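Local coordinates for protein MccF (Escherichia coli, PDB 4IIY) that probably acts as a serine carboxypeptidase-like hydrolase of the S66 family that gives its host self-immunity to the peptide-nucleotide antibiotic microcin C7, at residues L168-P176 with N212-K222. The protein carries 1 engineered substitution. Numbering follows the deposited sequence.
Sequences LIPSFGEHP and NWNENKILRPK. With 1EI (5'-O-(L-alpha-glutamylsulfamoyl)inosine), chain K.
Trp213 reaches back from its loop to the helix 168-172, its six-membered ring meeting Pro170 obliquely, whose CB lies 4.1 Å from Trp213 CH2, with Ile169 CG2 a looser neighbour. This is the tight, ligand-facing part of the contact. One indole face is covered by the hypoxanthine of the bound glutamylsulfamoyl inosine, C5 of the base standing 3.4 Å above the ring plane over its centre. A broad, flat tryptophan suits a flat purine, and with CG anti to the backbone N (chi1 176°) the indole end comes back toward 168-176, although its CB bond points away, and lies face-on to the base; a leucine here would probably leave the purine without the flat surface it lies against and open a gap beside Pro170. In this LD-carboxypeptidase-like fold, the loop between strands 205-206 and 225-226 thus supplies a wall of the nucleoside pocket, while Pro170 lies about 7 Å, side chain to side chain, from the predicted catalytic His338. Away from the ligand, the long, extended Lys222 meets the carboxylate of Glu174 from the opposite direction, its NZ 2.8 Å from OE2 on the syn lone pair and weakly bonded to OE1, which also pairs with Arg62. Farther out the packing gives way to water and more exposed residues. Ile218 lays its CG2 methyl over one face of the His175 imidazole, 3.7 Å from the centroid, a CH-pi contact well suited to a branched side chain. At the ring's edge a water 2.9 Å from His175 NE2 accepts from Glu215 N and donates weakly to Asn212 O.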
loop_
_atom_site.group_PDB
_atom_site.type_symbol
_atom_site.label_atom_id
_atom_site.label_comp_id
_atom_site.label_asym_id
_atom_site.label_seq_id
_atom_site.Cartn_x
_atom_site.Cartn_y
_atom_site.Cartn_z
ATOM N N LEU B 168 20.036 -4.756 12.164
ATOM C CA LEU B 168 21.426 -5.174 12.179
ATOM C C LEU B 168 22.157 -4.921 10.862
ATOM O O LEU B 168 23.249 -4.337 10.853
ATOM C CB LEU B 168 21.490 -6.645 12.571
ATOM C CG LEU B 168 22.868 -7.314 12.571
ATOM C CD1 LEU B 168 23.798 -6.658 13.559
ATOM C CD2 LEU B 168 22.721 -8.813 12.848
ATOM N N ILE B 169 21.554 -5.348 9.763
ATOM C CA ILE B 169 22.228 -5.309 8.471
ATOM C C ILE B 169 22.317 -3.892 7.875
ATOM O O ILE B 169 23.418 -3.378 7.661
ATOM C CB ILE B 169 21.648 -6.368 7.492
ATOM C CG1 ILE B 169 21.839 -7.774 8.076
ATOM C CG2 ILE B 169 22.284 -6.236 6.113
ATOM C CD1 ILE B 169 21.205 -8.885 7.248
ATOM N N PRO B 170 21.178 -3.229 7.622
ATOM C CA PRO B 170 21.314 -1.897 7.020
ATOM C C PRO B 170 21.946 -0.892 7.976
ATOM O O PRO B 170 22.721 -0.045 7.544
ATOM C CB PRO B 170 19.864 -1.502 6.694
ATOM C CG PRO B 170 19.029 -2.309 7.634
ATOM C CD PRO B 170 19.769 -3.618 7.795
ATOM N N SER B 171 21.635 -0.974 9.263
ATOM C CA SER B 171 22.072 0.084 10.166
ATOM C C SER B 171 23.488 -0.118 10.694
ATOM O O SER B 171 24.307 0.799 10.679
ATOM C CB SER B 171 21.103 0.229 11.341
ATOM O OG SER B 171 19.761 0.361 10.901
ATOM N N PHE B 172 23.769 -1.312 11.201
ATOM C CA PHE B 172 25.076 -1.558 11.805
ATOM C C PHE B 172 26.107 -2.123 10.833
ATOM O O PHE B 172 27.281 -2.194 11.174
ATOM C CB PHE B 172 24.959 -2.385 13.093
ATOM C CG PHE B 172 24.304 -1.632 14.215
ATOM C CD1 PHE B 172 24.826 -0.421 14.633
ATOM C CD2 PHE B 172 23.156 -2.106 14.828
ATOM C CE1 PHE B 172 24.215 0.301 15.657
ATOM C CE2 PHE B 172 22.559 -1.399 15.853
ATOM C CZ PHE B 172 23.088 -0.196 16.263
ATOM N N GLY B 173 25.676 -2.496 9.628
ATOM C CA GLY B 173 26.599 -2.851 8.566
ATOM C C GLY B 173 27.021 -1.669 7.700
ATOM O O GLY B 173 27.829 -1.819 6.784
ATOM N N GLU B 174 26.469 -0.491 7.981
ATOM C CA GLU B 174 26.888 0.745 7.327
ATOM C C GLU B 174 28.366 1.026 7.618
ATOM O O GLU B 174 28.828 0.869 8.754
ATOM C CB GLU B 174 26.005 1.899 7.823
ATOM C CG GLU B 174 26.378 3.306 7.341
ATOM C CD GLU B 174 26.145 3.540 5.851
ATOM O OE1 GLU B 174 25.691 2.617 5.139
ATOM O OE2 GLU B 174 26.405 4.676 5.393
ATOM N N HIS B 175 29.113 1.442 6.595
ATOM C CA HIS B 175 30.512 1.822 6.803
ATOM C C HIS B 175 30.618 3.093 7.650
ATOM O O HIS B 175 29.722 3.937 7.633
ATOM C CB HIS B 175 31.221 2.048 5.463
ATOM C CG HIS B 175 31.499 0.791 4.696
ATOM N ND1 HIS B 175 32.685 0.098 4.813
ATOM C CD2 HIS B 175 30.758 0.118 3.784
ATOM C CE1 HIS B 175 32.653 -0.959 4.018
ATOM N NE2 HIS B 175 31.498 -0.964 3.376
ATOM N N PRO B 176 31.727 3.247 8.392
ATOM C CA PRO B 176 32.030 4.557 8.982
ATOM C C PRO B 176 32.038 5.592 7.869
ATOM O O PRO B 176 32.325 5.236 6.728
ATOM C CB PRO B 176 33.439 4.363 9.546
ATOM C CG PRO B 176 33.519 2.903 9.838
ATOM C CD PRO B 176 32.736 2.233 8.740
ATOM N N ASN B 212 27.870 1.446 -1.654
ATOM C CA ASN B 212 28.596 0.860 -0.533
ATOM C C ASN B 212 27.746 -0.117 0.288
ATOM O O ASN B 212 27.794 -0.115 1.517
ATOM C CB ASN B 212 29.164 1.959 0.371
ATOM C CG ASN B 212 30.031 2.955 -0.378
ATOM O OD1 ASN B 212 30.535 2.665 -1.468
ATOM N ND2 ASN B 212 30.216 4.134 0.210
ATOM N N TRP B 213 26.981 -0.947 -0.403
ATOM C CA TRP B 213 26.027 -1.817 0.269
ATOM C C TRP B 213 26.644 -3.102 0.859
ATOM O O TRP B 213 26.632 -3.293 2.083
ATOM C CB TRP B 213 24.839 -2.117 -0.654
ATOM C CG TRP B 213 23.852 -3.087 -0.063
ATOM C CD1 TRP B 213 23.590 -4.343 -0.510
ATOM C CD2 TRP B 213 23.012 -2.887 1.095
ATOM N NE1 TRP B 213 22.650 -4.945 0.289
ATOM C CE2 TRP B 213 22.281 -4.078 1.285
ATOM C CE3 TRP B 213 22.810 -1.823 1.983
ATOM C CZ2 TRP B 213 21.356 -4.235 2.322
ATOM C CZ3 TRP B 213 21.895 -1.981 3.015
ATOM C CH2 TRP B 213 21.178 -3.176 3.173
ATOM N N ASN B 214 27.196 -3.970 0.011
ATOM C CA ASN B 214 27.511 -5.342 0.414
ATOM C C ASN B 214 28.893 -5.809 -0.044
ATOM O O ASN B 214 29.042 -6.931 -0.531
ATOM C CB ASN B 214 26.414 -6.289 -0.100
ATOM C CG ASN B 214 26.562 -7.721 0.391
ATOM O OD1 ASN B 214 26.842 -7.977 1.562
ATOM N ND2 ASN B 214 26.326 -8.666 -0.511
ATOM N N GLU B 215 29.906 -4.968 0.138
ATOM C CA GLU B 215 31.280 -5.366 -0.183
ATOM C C GLU B 215 32.216 -5.009 0.956
ATOM O O GLU B 215 31.855 -4.245 1.860
ATOM C CB GLU B 215 31.765 -4.713 -1.475
ATOM C CG GLU B 215 30.913 -5.032 -2.682
ATOM C CD GLU B 215 31.628 -4.716 -3.972
ATOM O OE1 GLU B 215 32.877 -4.728 -3.965
ATOM O OE2 GLU B 215 30.949 -4.451 -4.987
ATOM N N ASN B 216 33.430 -5.545 0.917
ATOM C CA ASN B 216 34.376 -5.297 1.985
ATOM C C ASN B 216 34.764 -3.826 2.105
ATOM O O ASN B 216 34.922 -3.311 3.208
ATOM C CB ASN B 216 35.630 -6.152 1.797
ATOM C CG ASN B 216 36.675 -5.854 2.838
ATOM O OD1 ASN B 216 37.678 -5.199 2.559
ATOM N ND2 ASN B 216 36.421 -6.286 4.064
ATOM N N LYS B 217 34.940 -3.176 0.961
ATOM C CA LYS B 217 35.384 -1.790 0.927
ATOM C C LYS B 217 34.357 -0.905 0.249
ATOM O O LYS B 217 33.597 -1.364 -0.595
ATOM C CB LYS B 217 36.694 -1.679 0.154
ATOM C CG LYS B 217 37.812 -2.537 0.700
ATOM C CD LYS B 217 39.003 -2.484 -0.224
ATOM C CE LYS B 217 40.043 -3.515 0.162
ATOM N NZ LYS B 217 40.758 -3.197 1.427
ATOM N N ILE B 218 34.344 0.374 0.618
ATOM C CA ILE B 218 33.512 1.332 -0.097
ATOM C C ILE B 218 33.996 1.488 -1.534
ATOM O O ILE B 218 35.187 1.329 -1.818
ATOM C CB ILE B 218 33.493 2.714 0.591
ATOM C CG1 ILE B 218 34.887 3.347 0.583
ATOM C CG2 ILE B 218 32.943 2.595 1.999
ATOM C CD1 ILE B 218 34.912 4.758 1.121
ATOM N N LEU B 219 33.075 1.770 -2.440
ATOM C CA LEU B 219 33.442 2.210 -3.783
ATOM C C LEU B 219 34.090 3.596 -3.723
ATOM O O LEU B 219 35.144 3.850 -4.321
ATOM C CB LEU B 219 32.203 2.268 -4.671
ATOM C CG LEU B 219 32.418 2.823 -6.081
ATOM C CD1 LEU B 219 33.360 1.920 -6.869
ATOM C CD2 LEU B 219 31.095 2.988 -6.807
ATOM N N ARG B 220 33.429 4.490 -2.996
ATOM C CA ARG B 220 33.857 5.872 -2.827
ATOM C C ARG B 220 32.980 6.427 -1.713
ATOM O O ARG B 220 31.915 5.873 -1.435
ATOM C CB ARG B 220 33.729 6.670 -4.142
ATOM C CG ARG B 220 32.377 6.585 -4.846
ATOM C CD ARG B 220 31.439 7.675 -4.383
ATOM N NE ARG B 220 30.175 7.629 -5.092
ATOM C CZ ARG B 220 29.118 8.352 -4.749
ATOM N NH1 ARG B 220 27.991 8.249 -5.432
ATOM N NH2 ARG B 220 29.199 9.171 -3.708
ATOM N N PRO B 221 33.433 7.484 -1.028
ATOM C CA PRO B 221 32.616 8.022 0.070
ATOM C C PRO B 221 31.254 8.541 -0.394
ATOM O O PRO B 221 31.129 9.115 -1.475
ATOM C CB PRO B 221 33.472 9.168 0.612
ATOM C CG PRO B 221 34.887 8.727 0.319
ATOM C CD PRO B 221 34.813 8.000 -0.999
ATOM N N LYS B 222 30.228 8.291 0.421
ATOM C CA LYS B 222 28.913 8.887 0.197
ATOM C C LYS B 222 28.985 10.405 0.276
ATOM O O LYS B 222 29.769 10.956 1.046
ATOM C CB LYS B 222 27.900 8.375 1.224
ATOM C CG LYS B 222 27.496 6.919 1.015
ATOM C CD LYS B 222 26.476 6.465 2.061
ATOM C CE LYS B 222 26.078 5.007 1.847
ATOM N NZ LYS B 222 25.166 4.506 2.916
HETATM O O6 1EI K . 21.153 -3.756 -2.827
HETATM C C6 1EI K . 21.037 -2.743 -2.105
HETATM N N1 1EI K . 21.771 -1.633 -2.329
HETATM C C2 1EI K . 21.660 -0.538 -1.558
HETATM N N3 1EI K . 20.823 -0.457 -0.510
HETATM C C5 1EI K . 20.092 -2.733 -0.973
HETATM C C4 1EI K . 20.036 -1.505 -0.185
HETATM N N7 1EI K . 19.215 -3.592 -0.416
HETATM C C8 1EI K . 18.640 -2.966 0.639
HETATM N N9 1EI K . 19.135 -1.725 0.765
HETATM C "C1'" 1EI K . 18.753 -0.732 1.784
HETATM O "O4'" 1EI K . 18.376 -1.346 3.008
HETATM C "C2'" 1EI K . 17.525 0.006 1.296
HETATM O "O2'" 1EI K . 17.912 1.170 0.564
HETATM C "C3'" 1EI K . 16.801 0.357 2.576
HETATM O "O3'" 1EI K . 17.030 1.727 2.893
HETATM C "C4'" 1EI K . 17.434 -0.498 3.660
HETATM C "C5'" 1EI K . 16.397 -1.317 4.417
HETATM O "O5'" 1EI K . 15.738 -2.238 3.543
HETATM S SBF 1EI K . 14.422 -2.873 4.010
HETATM O OAE 1EI K . 14.315 -4.194 3.427
HETATM O OAF 1EI K . 14.481 -2.916 5.447
HETATM N NAQ 1EI K . 13.291 -1.926 3.540
HETATM C C 1EI K . 11.980 -2.018 3.846
HETATM O O 1EI K . 11.437 -2.853 4.560
HETATM C CA 1EI K . 11.096 -0.948 3.273
HETATM N N 1EI K . 11.846 -0.082 2.379
HETATM C CB 1EI K . 9.905 -1.586 2.565
HETATM C CG 1EI K . 8.637 -0.763 2.769
HETATM C CD 1EI K . 8.607 0.413 1.818
HETATM O OE1 1EI K . 9.672 0.785 1.283
HETATM O OE2 1EI K . 7.513 0.964 1.605
HETATM O O HOH W 1 27.878 1.821 3.715
HETATM O O HOH W 2 29.675 -2.359 1.669
#